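Local coordinates for putative aminooxidase (Propionibacterium acnes, PDB 2BA9), which isomerises polyunsaturated fatty acids to give conjugated linoleic acid, apparently with the help of a bound flavin-adenine dinucleotide, at residues A10-G15 with V224-I229; G18-M23 with H413-L418; V236-T241 with R245-L250. All blocks are in the same frame, centred on the assembly; numbering follows the deposited sequence.

In the fold
Two long-range contacts and one local hairpin illustrate how a dinucleotide-binding region is assembled. From the N terminus, strand 9-12 runs into a glycine-rich turn and then helix 16-28. Contact 1 closes a loop of 208 residues, bringing strand 226-230 against strand 9-12 beside the adenine. Contact 2 crosses it: it opens at 18-23, inside that loop, and closes only at 413-418, joining helix 16-28 to the C-terminal helix 408-423. Contact 3 follows contact 1 in series and nests inside contact 2. It is a local hairpin that shares a small antiparallel sheet with strand 226-230, then hands the chain to strand 249-252, the neighbour of strand 9-12 in the parallel sheet.

Contact 1: A10-G15 with V224-I229; sequences AIIGAG and VDITRI. With FAD (flavin-adenine dinucleotide), chain D.
Ile-12 and Ile-226 supply most of this apolar contact, reaching toward each other tip to tip. Their CD1 methyls stand 3.5 Å apart, Ile-12 CD1 against Ile-226 CD1, which is tighter than usual van der Waals spacing. The CG2 branch of Ile-12 adds a second touch, 3.9 Å from the same Ile-226 CD1, so one methyl of strand 226-230 rests against both arms of the fork. Ile-226 gets there with its CG1 beside the backbone N (chi1 -63°) and an extended second torsion that carries CD1 outward. Ile-229 joins more loosely, its CD1 4.5 Å from Ile-12 CD1. No hydrogen bond links the two segments; the strands belong to different sheets and meet through their side chains.

The cofactor contacts come from 10-15. Ile-12 CG2 lies 4.0 Å from C2A of the FAD adenine, almost perpendicularly above the ring plane. Past the strand, Gly-13 CA comes within 3.3 Å of the ribose oxygen O4B, and Gly-15 C within 3.3 Å of the phosphate oxygen O1P. Gly-15 occupies the N-cap of helix 16-28. Strand, glycine turn and helix together fit the GxGxxG pattern of Rossmann-type FAD proteins, consistent with the amine oxidoreductase family.

Polar support is external: Glu-37 OE1 accepts from Ala-14 N, while its OE2 is bonded to the FAD.

Chemically, then, Ile-12 offers the adenine face an apolar methyl and is itself backed by Ile-226 and, more loosely, Ile-229, whereas the side-chain-free glycines let the backbone close in on ribose and phosphate.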
loop_
_atom_site.group_PDB
_atom_site.type_symbol
_atom_site.label_atom_id
_atom_site.label_comp_id
_atom_site.label_asym_id
_atom_site.label_seq_id
_atom_site.Cartn_x
_atom_site.Cartn_y
_atom_site.Cartn_z
ATOM N N ALA A 10 -14.001 -2.220 -18.826
ATOM C CA ALA A 10 -14.518 -2.495 -17.485
ATOM C C ALA A 10 -13.345 -2.458 -16.529
ATOM O O ALA A 10 -12.396 -3.235 -16.672
ATOM C CB ALA A 10 -15.212 -3.848 -17.436
ATOM N N ILE A 11 -13.397 -1.529 -15.581
ATOM C CA ILE A 11 -12.380 -1.411 -14.539
ATOM C C ILE A 11 -12.912 -2.043 -13.254
ATOM O O ILE A 11 -13.948 -1.609 -12.726
ATOM C CB ILE A 11 -11.985 0.083 -14.299
ATOM C CG1 ILE A 11 -11.324 0.671 -15.569
ATOM C CG2 ILE A 11 -11.057 0.205 -13.093
ATOM C CD1 ILE A 11 -11.574 2.170 -15.807
ATOM N N ILE A 12 -12.230 -3.074 -12.744
ATOM C CA ILE A 12 -12.673 -3.684 -11.463
ATOM C C ILE A 12 -11.899 -3.101 -10.279
ATOM O O ILE A 12 -10.663 -3.117 -10.278
ATOM C CB ILE A 12 -12.541 -5.253 -11.494
ATOM C CG1 ILE A 12 -13.073 -5.806 -12.803
ATOM C CG2 ILE A 12 -13.306 -5.814 -10.337
ATOM C CD1 ILE A 12 -14.617 -5.675 -13.038
ATOM N N GLY A 13 -12.648 -2.612 -9.288
ATOM C CA GLY A 13 -12.099 -1.944 -8.105
ATOM C C GLY A 13 -12.160 -0.433 -8.254
ATOM O O GLY A 13 -11.653 0.104 -9.236
ATOM N N ALA A 14 -12.771 0.246 -7.279
ATOM C CA ALA A 14 -12.755 1.725 -7.199
ATOM C C ALA A 14 -11.942 2.259 -6.013
ATOM O O ALA A 14 -12.371 3.179 -5.305
ATOM C CB ALA A 14 -14.152 2.281 -7.161
ATOM N N GLY A 15 -10.763 1.674 -5.812
ATOM C CA GLY A 15 -9.745 2.247 -4.933
ATOM C C GLY A 15 -8.905 3.187 -5.778
ATOM O O GLY A 15 -9.227 3.428 -6.928
ATOM N N VAL A 224 -21.660 -3.638 -6.517
ATOM C CA VAL A 224 -21.664 -4.581 -7.622
ATOM C C VAL A 224 -20.995 -5.889 -7.206
ATOM O O VAL A 224 -19.777 -5.953 -7.023
ATOM C CB VAL A 224 -20.991 -3.981 -8.871
ATOM C CG1 VAL A 224 -20.944 -4.998 -10.025
ATOM C CG2 VAL A 224 -21.733 -2.707 -9.306
ATOM N N ASP A 225 -21.827 -6.921 -7.074
ATOM C CA ASP A 225 -21.426 -8.260 -6.654
ATOM C C ASP A 225 -21.199 -9.090 -7.907
ATOM O O ASP A 225 -22.122 -9.718 -8.411
ATOM C CB ASP A 225 -22.550 -8.874 -5.789
ATOM C CG ASP A 225 -22.163 -10.201 -5.127
ATOM O OD1 ASP A 225 -21.064 -10.739 -5.394
ATOM O OD2 ASP A 225 -22.981 -10.708 -4.327
ATOM N N ILE A 226 -19.969 -9.046 -8.413
ATOM C CA ILE A 226 -19.547 -9.818 -9.579
ATOM C C ILE A 226 -19.393 -11.291 -9.213
ATOM O O ILE A 226 -18.555 -11.645 -8.382
ATOM C CB ILE A 226 -18.176 -9.337 -10.123
ATOM C CG1 ILE A 226 -18.250 -7.885 -10.608
ATOM C CG2 ILE A 226 -17.690 -10.267 -11.236
ATOM C CD1 ILE A 226 -16.896 -7.276 -10.930
ATOM N N THR A 227 -20.190 -12.143 -9.851
ATOM C CA THR A 227 -20.180 -13.571 -9.564
ATOM C C THR A 227 -19.421 -14.382 -10.604
ATOM O O THR A 227 -18.988 -15.501 -10.313
ATOM C CB THR A 227 -21.605 -14.098 -9.455
ATOM O OG1 THR A 227 -22.271 -13.907 -10.707
ATOM C CG2 THR A 227 -22.361 -13.356 -8.344
ATOM N N ARG A 228 -19.248 -13.823 -11.803
ATOM C CA ARG A 228 -18.625 -14.543 -12.906
ATOM C C ARG A 228 -18.051 -13.598 -13.969
ATOM O O ARG A 228 -18.712 -12.643 -14.371
ATOM C CB ARG A 228 -19.657 -15.493 -13.542
ATOM C CG ARG A 228 -19.062 -16.605 -14.407
ATOM C CD ARG A 228 -19.990 -17.823 -14.482
ATOM N NE ARG A 228 -20.583 -18.146 -13.171
ATOM C CZ ARG A 228 -21.879 -18.018 -12.844
ATOM N NH1 ARG A 228 -22.793 -17.601 -13.731
ATOM N NH2 ARG A 228 -22.272 -18.334 -11.608
ATOM N N ILE A 229 -16.815 -13.861 -14.395
ATOM C CA ILE A 229 -16.236 -13.230 -15.587
ATOM C C ILE A 229 -15.695 -14.323 -16.499
ATOM O O ILE A 229 -14.889 -15.156 -16.073
ATOM C CB ILE A 229 -15.096 -12.231 -15.264
ATOM C CG1 ILE A 229 -15.618 -11.065 -14.410
ATOM C CG2 ILE A 229 -14.459 -11.715 -16.555
ATOM C CD1 ILE A 229 -14.560 -10.055 -14.005
HETATM P PA FAD D . -7.312 -0.897 -2.625
HETATM O O1A FAD D . -7.006 0.415 -1.965
HETATM O O2A FAD D . -7.329 -2.121 -1.732
HETATM O O5B FAD D . -8.766 -0.806 -3.290
HETATM C C5B FAD D . -9.222 -1.925 -4.013
HETATM C C4B FAD D . -10.685 -1.758 -4.362
HETATM O O4B FAD D . -11.105 -2.875 -5.118
HETATM C C3B FAD D . -11.563 -1.655 -3.113
HETATM O O3B FAD D . -12.367 -0.499 -3.185
HETATM C C2B FAD D . -12.354 -2.941 -3.127
HETATM O O2B FAD D . -13.613 -2.831 -2.461
HETATM C C1B FAD D . -12.363 -3.280 -4.628
HETATM N N9A FAD D . -12.613 -4.718 -4.828
HETATM C C8A FAD D . -11.924 -5.776 -4.272
HETATM N N7A FAD D . -12.494 -6.940 -4.695
HETATM C C5A FAD D . -13.536 -6.634 -5.516
HETATM C C6A FAD D . -14.477 -7.417 -6.216
HETATM N N6A FAD D . -14.202 -8.741 -6.449
HETATM N N1A FAD D . -15.422 -6.775 -7.009
HETATM C C2A FAD D . -15.492 -5.390 -7.071
HETATM N N3A FAD D . -14.563 -4.631 -6.372
HETATM C C4A FAD D . -13.619 -5.234 -5.596
HETATM N N1 FAD D . -0.333 4.231 1.069
HETATM C C2 FAD D . 0.536 5.295 0.927
HETATM O O2 FAD D . 0.805 5.722 -0.195
HETATM N N3 FAD D . 1.122 5.855 2.045
HETATM C C4 FAD D . 0.818 5.377 3.303
HETATM O O4 FAD D . 1.347 5.916 4.287
HETATM C C4X FAD D . -0.074 4.309 3.450
HETATM N N5 FAD D . -0.385 3.787 4.693
HETATM C C5X FAD D . -1.382 2.846 4.859
HETATM C C6 FAD D . -1.773 2.444 6.134
HETATM C C7 FAD D . -2.807 1.522 6.286
HETATM C C7M FAD D . -3.213 1.125 7.677
HETATM C C8 FAD D . -3.438 0.996 5.162
HETATM C C8M FAD D . -4.553 -0.001 5.272
HETATM C C9 FAD D . -3.037 1.400 3.892
HETATM C C9A FAD D . -2.000 2.319 3.722
HETATM N N10 FAD D . -1.563 2.726 2.448
HETATM C C10 FAD D . -0.661 3.756 2.315
HETATM C "C1'" FAD D . -1.781 1.862 1.251
HETATM C "C2'" FAD D . -2.853 2.426 0.328
HETATM O "O2'" FAD D . -4.029 2.799 1.039
HETATM C "C3'" FAD D . -3.158 1.365 -0.718
HETATM O "O3'" FAD D . -1.934 0.916 -1.305
HETATM C "C4'" FAD D . -4.108 1.900 -1.777
HETATM O "O4'" FAD D . -5.415 2.090 -1.248
HETATM C "C5'" FAD D . -4.112 0.935 -2.953
HETATM O "O5'" FAD D . -5.185 1.219 -3.806
HETATM P P FAD D . -5.767 0.068 -4.786
HETATM O O1P FAD D . -6.961 0.589 -5.564
HETATM O O2P FAD D . -4.658 -0.379 -5.674
HETATM O O3P FAD D . -6.279 -1.120 -3.834
#

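Contact 2: G18-M23 with H413-L418; sequences GLAAGM and HYSKDL
Helix 16-28, the first helix of the Rossmann-type FAD-binding unit, is met here by the C-terminal helix 408-423, and small residues let the two approach closely. Ser-415 faces Ala-20 and Ala-21, with only 4.9 Å between the CA atoms of Ala-21 and Ser-415. Small side chains on both sides allow so close an approach: two alanines on one helix and a serine on the other.

The CB of Ser-415 is the main touching point. It lies 3.9 Å from Ala-20 CB, which projects toward it, and 3.7 Å from the backbone nitrogen of Ala-21, so it meets main chain as well as a methyl. No hydrogen bond joins 18-23 to 413-418. The serine's polar end is nevertheless satisfied one residue before this part of the helix, because OG is hydrogen-bonded to the backbone O of Ala-17. With chi1 at -85°, turned some 25° past the staggered value, OG points to that carbonyl near the start of helix 16-28. The buried hydroxyl thus adds a polar tie to an otherwise apolar helix interface, with the serine side chain about 7 Å from the cofactor.

Other faces of both helices are occupied too. Leu-19 packs on Phe-209 and Leu-212 of helix 204-215, and the hydroxyl of Tyr-414 is hydrogen-bonded to Glu-388. Between the two helices, the methyl of Ala-21 flanks the hydroxyl, its CB 3.8 Å from Ser-415 OG.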
loop_
_atom_site.group_PDB
_atom_site.type_symbol
_atom_site.label_atom_id
_atom_site.label_comp_id
_atom_site.label_asym_id
_atom_site.label_seq_id
_atom_site.Cartn_x
_atom_site.Cartn_y
_atom_site.Cartn_z
ATOM N N GLY A 18 -8.122 1.890 -9.447
ATOM C CA GLY A 18 -9.263 1.863 -10.357
ATOM C C GLY A 18 -9.673 3.259 -10.763
ATOM O O GLY A 18 -9.876 3.548 -11.939
ATOM N N LEU A 19 -9.794 4.130 -9.763
ATOM C CA LEU A 19 -10.177 5.509 -10.002
ATOM C C LEU A 19 -9.159 6.232 -10.892
ATOM O O LEU A 19 -9.536 7.036 -11.734
ATOM C CB LEU A 19 -10.357 6.242 -8.676
ATOM C CG LEU A 19 -11.488 5.737 -7.780
ATOM C CD1 LEU A 19 -11.394 6.391 -6.415
ATOM C CD2 LEU A 19 -12.871 5.971 -8.431
ATOM N N ALA A 20 -7.880 5.935 -10.696
ATOM C CA ALA A 20 -6.801 6.530 -11.512
ATOM C C ALA A 20 -6.828 5.993 -12.936
ATOM O O ALA A 20 -6.547 6.718 -13.892
ATOM C CB ALA A 20 -5.442 6.260 -10.876
ATOM N N ALA A 21 -7.151 4.711 -13.072
ATOM C CA ALA A 21 -7.257 4.086 -14.375
ATOM C C ALA A 21 -8.342 4.801 -15.166
ATOM O O ALA A 21 -8.156 5.144 -16.346
ATOM C CB ALA A 21 -7.569 2.606 -14.226
ATOM N N GLY A 22 -9.468 5.053 -14.497
ATOM C CA GLY A 22 -10.562 5.805 -15.107
ATOM C C GLY A 22 -10.146 7.207 -15.512
ATOM O O GLY A 22 -10.343 7.611 -16.661
ATOM N N MET A 23 -9.588 7.952 -14.557
ATOM C CA MET A 23 -9.068 9.315 -14.816
ATOM C C MET A 23 -8.185 9.383 -16.042
ATOM O O MET A 23 -8.364 10.247 -16.891
ATOM C CB MET A 23 -8.248 9.815 -13.623
ATOM C CG MET A 23 -7.498 11.130 -13.862
ATOM S SD MET A 23 -6.479 11.601 -12.464
ATOM C CE MET A 23 -5.393 12.840 -13.154
ATOM N N HIS A 413 0.220 5.851 -10.255
ATOM C CA HIS A 413 1.307 6.009 -11.249
ATOM C C HIS A 413 1.361 4.819 -12.230
ATOM O O HIS A 413 1.511 4.991 -13.456
ATOM C CB HIS A 413 2.636 6.187 -10.497
ATOM C CG HIS A 413 3.802 6.567 -11.359
ATOM N ND1 HIS A 413 5.085 6.654 -10.863
ATOM C CD2 HIS A 413 3.893 6.848 -12.680
ATOM C CE1 HIS A 413 5.910 6.993 -11.834
ATOM N NE2 HIS A 413 5.212 7.120 -12.946
ATOM N N TYR A 414 1.198 3.612 -11.701
ATOM C CA TYR A 414 1.113 2.433 -12.551
ATOM C C TYR A 414 -0.125 2.473 -13.459
ATOM O O TYR A 414 -0.032 2.131 -14.643
ATOM C CB TYR A 414 1.112 1.145 -11.720
ATOM C CG TYR A 414 1.259 -0.102 -12.566
ATOM C CD1 TYR A 414 2.491 -0.716 -12.725
ATOM C CD2 TYR A 414 0.163 -0.657 -13.222
ATOM C CE1 TYR A 414 2.630 -1.849 -13.515
ATOM C CE2 TYR A 414 0.292 -1.788 -14.004
ATOM C CZ TYR A 414 1.527 -2.378 -14.145
ATOM O OH TYR A 414 1.662 -3.495 -14.914
ATOM N N SER A 415 -1.277 2.863 -12.911
ATOM C CA SER A 415 -2.497 3.007 -13.734
ATOM C C SER A 415 -2.317 4.029 -14.891
ATOM O O SER A 415 -2.609 3.730 -16.056
ATOM C CB SER A 415 -3.717 3.359 -12.865
ATOM O OG SER A 415 -4.323 2.186 -12.309
ATOM N N LYS A 416 -1.817 5.216 -14.555
ATOM C CA LYS A 416 -1.415 6.245 -15.545
ATOM C C LYS A 416 -0.570 5.653 -16.675
ATOM O O LYS A 416 -0.866 5.840 -17.864
ATOM C CB LYS A 416 -0.614 7.350 -14.831
ATOM C CG LYS A 416 -0.075 8.494 -15.691
ATOM C CD LYS A 416 0.853 9.375 -14.856
ATOM C CE LYS A 416 1.211 10.687 -15.536
ATOM N NZ LYS A 416 2.157 10.489 -16.648
ATOM N N ASP A 417 0.496 4.958 -16.300
ATOM C CA ASP A 417 1.441 4.410 -17.274
ATOM C C ASP A 417 0.820 3.268 -18.089
ATOM O O ASP A 417 1.168 3.088 -19.240
ATOM C CB ASP A 417 2.714 3.912 -16.577
ATOM C CG ASP A 417 3.643 5.041 -16.143
ATOM O OD1 ASP A 417 3.518 6.183 -16.642
ATOM O OD2 ASP A 417 4.524 4.780 -15.304
ATOM N N LEU A 418 -0.105 2.510 -17.492
ATOM C CA LEU A 418 -0.797 1.430 -18.210
ATOM C C LEU A 418 -1.485 1.950 -19.471
ATOM O O LEU A 418 -1.484 1.285 -20.504
ATOM C CB LEU A 418 -1.826 0.733 -17.318
ATOM C CG LEU A 418 -2.399 -0.591 -17.848
ATOM C CD1 LEU A 418 -1.436 -1.762 -17.590
ATOM C CD2 LEU A 418 -3.772 -0.860 -17.219
#

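Contact 3: V236-T241 with R245-L250; sequences VHIHTT and RESDVL
Val-236, in the first strand of a beta hairpin, meets Leu-250 of the following strand 249-252, their side chains crossing at about a right angle, with Val-236 CG2 3.8 Å from Leu-250 CB. The hairpin pairs strands 236-240 and 244-247 antiparallel (148° between the N-to-C directions of 236-240 and 245-247) and belongs to a three-stranded sheet with strand 226-230. Two hydrogen-bonded pairs, Val-236 with Ser-247 and Ile-238 with Arg-245, contribute reciprocal N-H to O bonds, four in all, the straightest from Ser-247 N to Val-236 O (2.6 Å, 177° at the hydrogen).

These two pairs carry their side chains on one face of the sheet. There Ile-238 bends its CD1 back across the pairing, placing it 3.7 Å from Ser-247 OG. After Asp-248 the chain enters strand 249-252, whose Leu-250 also touches Ile-12. The hairpin is thereby packed onto the parallel sheet of the FAD-binding unit.

His-237 and Glu-246 form the non-hydrogen-bonded pair on the other face. The imidazole does not stand clear of the sheet: a chi1 of -147°, well short of a staggered position, swings it over the partner strand. One ring face is turned to the Glu-246 N, which lies 4.1 Å above its plane and off toward the rim. NE2 has a weak hydrogen bond to OD2 of Asp-244, at the start of strand 244-247. Glu-246 OE2 and Asp-248 OD1 both form salt bridges with Arg-8, joining this edge to the chain's N-terminal region.

Nearest of all the imidazole atoms to the opposite backbone is CD2, with His-237 CD2 3.1 Å from Arg-245 O.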
loop_
_atom_site.group_PDB
_atom_site.type_symbol
_atom_site.label_atom_id
_atom_site.label_comp_id
_atom_site.label_asym_id
_atom_site.label_seq_id
_atom_site.Cartn_x
_atom_site.Cartn_y
_atom_site.Cartn_z
ATOM N N VAL A 236 -15.256 -9.652 -23.101
ATOM C CA VAL A 236 -15.323 -9.874 -21.671
ATOM C C VAL A 236 -16.774 -9.823 -21.225
ATOM O O VAL A 236 -17.412 -8.767 -21.290
ATOM C CB VAL A 236 -14.542 -8.796 -20.890
ATOM C CG1 VAL A 236 -14.747 -8.980 -19.403
ATOM C CG2 VAL A 236 -13.064 -8.841 -21.234
ATOM N N HIS A 237 -17.299 -10.955 -20.769
ATOM C CA HIS A 237 -18.645 -10.970 -20.206
ATOM C C HIS A 237 -18.591 -11.049 -18.692
ATOM O O HIS A 237 -17.997 -11.971 -18.136
ATOM C CB HIS A 237 -19.505 -12.096 -20.762
ATOM C CG HIS A 237 -20.954 -11.722 -20.867
ATOM N ND1 HIS A 237 -21.669 -11.811 -22.043
ATOM C CD2 HIS A 237 -21.807 -11.211 -19.947
ATOM C CE1 HIS A 237 -22.907 -11.397 -21.837
ATOM N NE2 HIS A 237 -23.017 -11.025 -20.573
ATOM N N ILE A 238 -19.219 -10.064 -18.053
ATOM C CA ILE A 238 -19.236 -9.925 -16.609
ATOM C C ILE A 238 -20.633 -10.248 -16.143
ATOM O O ILE A 238 -21.591 -9.743 -16.712
ATOM C CB ILE A 238 -18.907 -8.475 -16.168
ATOM C CG1 ILE A 238 -17.520 -8.047 -16.649
ATOM C CG2 ILE A 238 -18.980 -8.336 -14.654
ATOM C CD1 ILE A 238 -17.479 -7.625 -18.124
ATOM N N HIS A 239 -20.741 -11.088 -15.115
ATOM C CA HIS A 239 -22.029 -11.455 -14.521
ATOM C C HIS A 239 -22.092 -11.014 -13.063
ATOM O O HIS A 239 -21.229 -11.359 -12.270
ATOM C CB HIS A 239 -22.247 -12.964 -14.598
ATOM C CG HIS A 239 -22.000 -13.538 -15.958
ATOM N ND1 HIS A 239 -23.007 -13.721 -16.880
ATOM C CD2 HIS A 239 -20.858 -13.955 -16.556
ATOM C CE1 HIS A 239 -22.494 -14.228 -17.990
ATOM N NE2 HIS A 239 -21.192 -14.382 -17.817
ATOM N N THR A 240 -23.123 -10.250 -12.726
ATOM C CA THR A 240 -23.350 -9.805 -11.362
ATOM C C THR A 240 -24.669 -10.368 -10.852
ATOM O O THR A 240 -25.286 -11.209 -11.498
ATOM C CB THR A 240 -23.347 -8.247 -11.252
ATOM O OG1 THR A 240 -24.553 -7.705 -11.816
ATOM C CG2 THR A 240 -22.130 -7.670 -11.960
ATOM N N THR A 241 -25.077 -9.901 -9.680
ATOM C CA THR A 241 -26.328 -10.311 -9.065
ATOM C C THR A 241 -27.539 -9.670 -9.762
ATOM O O THR A 241 -28.611 -10.281 -9.854
ATOM C CB THR A 241 -26.309 -9.998 -7.553
ATOM O OG1 THR A 241 -25.689 -8.726 -7.326
ATOM C CG2 THR A 241 -25.519 -11.078 -6.799
ATOM N N ARG A 245 -23.251 -8.420 -18.385
ATOM C CA ARG A 245 -22.969 -7.512 -19.500
ATOM C C ARG A 245 -21.632 -7.743 -20.165
ATOM O O ARG A 245 -20.705 -8.286 -19.563
ATOM C CB ARG A 245 -23.042 -6.065 -19.036
ATOM C CG ARG A 245 -24.461 -5.564 -18.879
ATOM C CD ARG A 245 -24.473 -4.224 -18.207
ATOM N NE ARG A 245 -25.793 -3.941 -17.665
ATOM C CZ ARG A 245 -26.045 -3.094 -16.666
ATOM N NH1 ARG A 245 -25.063 -2.421 -16.068
ATOM N NH2 ARG A 245 -27.299 -2.930 -16.259
ATOM N N GLU A 246 -21.550 -7.292 -21.412
ATOM C CA GLU A 246 -20.398 -7.527 -22.262
ATOM C C GLU A 246 -19.547 -6.270 -22.366
ATOM O O GLU A 246 -20.071 -5.170 -22.578
ATOM C CB GLU A 246 -20.876 -7.937 -23.649
ATOM C CG GLU A 246 -19.799 -8.440 -24.585
ATOM C CD GLU A 246 -20.333 -8.643 -25.980
ATOM O OE1 GLU A 246 -21.407 -9.264 -26.113
ATOM O OE2 GLU A 246 -19.699 -8.172 -26.940
ATOM N N SER A 247 -18.236 -6.448 -22.214
ATOM C CA SER A 247 -17.261 -5.407 -22.495
ATOM C C SER A 247 -16.206 -5.920 -23.478
ATOM O O SER A 247 -16.155 -7.113 -23.807
ATOM C CB SER A 247 -16.603 -4.938 -21.204
ATOM O OG SER A 247 -17.589 -4.599 -20.240
ATOM N N ASP A 248 -15.376 -4.999 -23.952
ATOM C CA ASP A 248 -14.314 -5.314 -24.907
ATOM C C ASP A 248 -13.007 -5.578 -24.186
ATOM O O ASP A 248 -12.240 -6.450 -24.583
ATOM C CB ASP A 248 -14.126 -4.155 -25.881
ATOM C CG ASP A 248 -15.326 -3.946 -26.762
ATOM O OD1 ASP A 248 -15.750 -4.911 -27.412
ATOM O OD2 ASP A 248 -15.853 -2.825 -26.809
ATOM N N VAL A 249 -12.769 -4.811 -23.124
ATOM C CA VAL A 249 -11.509 -4.859 -22.381
ATOM C C VAL A 249 -11.774 -4.919 -20.865
ATOM O O VAL A 249 -12.729 -4.315 -20.352
ATOM C CB VAL A 249 -10.640 -3.636 -22.726
ATOM C CG1 VAL A 249 -9.273 -3.728 -22.072
ATOM C CG2 VAL A 249 -10.505 -3.500 -24.217
ATOM N N LEU A 250 -10.937 -5.690 -20.172
ATOM C CA LEU A 250 -10.984 -5.823 -18.722
ATOM C C LEU A 250 -9.704 -5.297 -18.081
ATOM O O LEU A 250 -8.613 -5.668 -18.491
ATOM C CB LEU A 250 -11.148 -7.300 -18.350
ATOM C CG LEU A 250 -11.360 -7.622 -16.869
ATOM C CD1 LEU A 250 -12.626 -6.942 -16.351
ATOM C CD2 LEU A 250 -11.422 -9.146 -16.665
#